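Local coordinates for protein putative beta-glucosidase (Bifidobacterium adolescentis, PDB 5WAB) that hydrolyses beta-glucosidic linkages as a family 3 glycoside hydrolase and probably also releases terminal alpha-L-arabinopyranosyl units from ginsenoside Rb2, at residues 287-290 with 291-295. Sequence-based numbering, arbitrary orientation.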
loop_
_atom_site.group_PDB
_atom_site.type_symbol
_atom_site.label_atom_id
_atom_site.label_comp_id
_atom_site.label_asym_id
_atom_site.label_seq_id
_atom_site.Cartn_x
_atom_site.Cartn_y
_atom_site.Cartn_z
ATOM N N LYS A 287 13.353 -10.211 21.104
ATOM C CA LYS A 287 13.056 -10.672 19.750
ATOM C C LYS A 287 14.111 -10.211 18.751
ATOM O O LYS A 287 14.416 -10.934 17.795
ATOM C CB LYS A 287 11.677 -10.175 19.308
ATOM C CG LYS A 287 10.505 -10.850 19.995
ATOM C CD LYS A 287 9.186 -10.261 19.519
ATOM C CE LYS A 287 8.011 -10.836 20.301
ATOM N NZ LYS A 287 6.702 -10.246 19.872
ATOM N N THR A 288 14.686 -9.029 18.961
ATOM C CA THR A 288 15.650 -8.449 18.039
ATOM C C THR A 288 17.090 -8.632 18.494
ATOM O O THR A 288 18.005 -8.181 17.797
ATOM C CB THR A 288 15.362 -6.961 17.858
ATOM O OG1 THR A 288 15.523 -6.298 19.116
ATOM C CG2 THR A 288 13.935 -6.760 17.381
ATOM N N ARG A 289 17.309 -9.290 19.636
ATOM C CA ARG A 289 18.642 -9.353 20.235
ATOM C C ARG A 289 19.620 -10.104 19.343
ATOM O O ARG A 289 20.747 -9.647 19.112
ATOM C CB ARG A 289 18.561 -10.028 21.609
ATOM C CG ARG A 289 19.882 -10.071 22.371
ATOM C CD ARG A 289 19.735 -10.783 23.716
ATOM N NE ARG A 289 18.738 -10.131 24.556
ATOM C CZ ARG A 289 19.004 -9.143 25.405
ATOM N NH1 ARG A 289 20.241 -8.688 25.536
ATOM N NH2 ARG A 289 18.029 -8.600 26.119
ATOM N N SER A 290 19.205 -11.262 18.829
ATOM C CA SER A 290 20.105 -12.089 18.032
ATOM C C SER A 290 20.621 -11.330 16.815
ATOM O O SER A 290 21.827 -11.319 16.543
ATOM C CB SER A 290 19.402 -13.380 17.616
ATOM O OG SER A 290 20.346 -14.340 17.178
ATOM N N ALA A 291 19.720 -10.700 16.057
ATOM C CA ALA A 291 20.152 -9.993 14.856
ATOM C C ALA A 291 21.077 -8.827 15.185
ATOM O O ALA A 291 21.979 -8.515 14.403
ATOM C CB ALA A 291 18.940 -9.506 14.062
ATOM N N MET A 292 20.894 -8.192 16.343
ATOM C CA MET A 292 21.757 -7.080 16.722
ATOM C C MET A 292 23.061 -7.535 17.364
ATOM O O MET A 292 23.936 -6.699 17.615
ATOM C CB MET A 292 21.027 -6.127 17.675
ATOM C CG MET A 292 19.765 -5.473 17.112
ATOM S SD MET A 292 20.035 -4.395 15.694
ATOM C CE MET A 292 19.570 -5.455 14.322
ATOM N N SER A 293 23.225 -8.828 17.624
ATOM C CA SER A 293 24.491 -9.336 18.127
ATOM C C SER A 293 25.407 -9.833 17.016
ATOM O O SER A 293 26.537 -10.237 17.304
ATOM C CB SER A 293 24.243 -10.457 19.139
ATOM O OG SER A 293 23.516 -9.967 20.249
ATOM N N ILE A 294 24.957 -9.792 15.760
ATOM C CA ILE A 294 25.797 -10.179 14.630
ATOM C C ILE A 294 26.856 -9.106 14.404
ATOM O O ILE A 294 26.532 -7.937 14.161
ATOM C CB ILE A 294 24.953 -10.393 13.367
ATOM C CG1 ILE A 294 23.973 -11.555 13.552
ATOM C CG2 ILE A 294 25.850 -10.621 12.154
ATOM C CD1 ILE A 294 23.126 -11.829 12.322
ATOM N N ASP A 295 28.123 -9.509 14.439
ATOM C CA ASP A 295 29.243 -8.586 14.332
ATOM C C ASP A 295 29.786 -8.542 12.911
ATOM O O ASP A 295 29.970 -9.580 12.269
ATOM C CB ASP A 295 30.367 -8.975 15.293
ATOM C CG ASP A 295 30.162 -8.426 16.692
ATOM O OD1 ASP A 295 29.229 -8.878 17.388
ATOM O OD2 ASP A 295 30.943 -7.537 17.094
HETATM O O HOH W 1 16.469 -11.091 16.153
#
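Ser293 reaches back to Arg289 where helix 271-292, in the TIM-barrel-like N-terminal part of this GH3 enzyme, runs out into an extended chain. Its OG sits beside its own backbone N (chi1 -62°), which turns the hydroxyl onto the preceding turn, where it donates to Arg289 O at 3.0 Å. The hydroxyl comes in above the carbonyl plane, 43° out of it, and Ser293 CB is equally far, 3.6 Å, from Arg289 O and Ser290 O. Ser293 also gives its backbone N to Ser290 O (3.1 Å), an i to i+3 bond in which the donor stands well above the Ser290 carbonyl plane, 67° out of it. Met292 N donates to Thr288 O, an i to i+4 bond. Met292 CG lies close to that same oxygen, 3.3 Å from Thr288 O, before the chain bends at chi2 and chi3; the side chain packs on Tyr40 and on Ala103 of strand 102-106, a face it shares with Thr288. The hydroxyl of Thr288 turns back up the helix to Leu284 O and Val285 O, and Arg289 extends its guanidinium group to Asn286 and Gly36 O. Ala291 and Ile294 both touch Ile98 of helix 83-99. Between Lys287 and Ala291 a water is inserted in place of a direct helical bond: it donates to Lys287 O at 2.6 Å and accepts from Ala291 N at 3.3 Å.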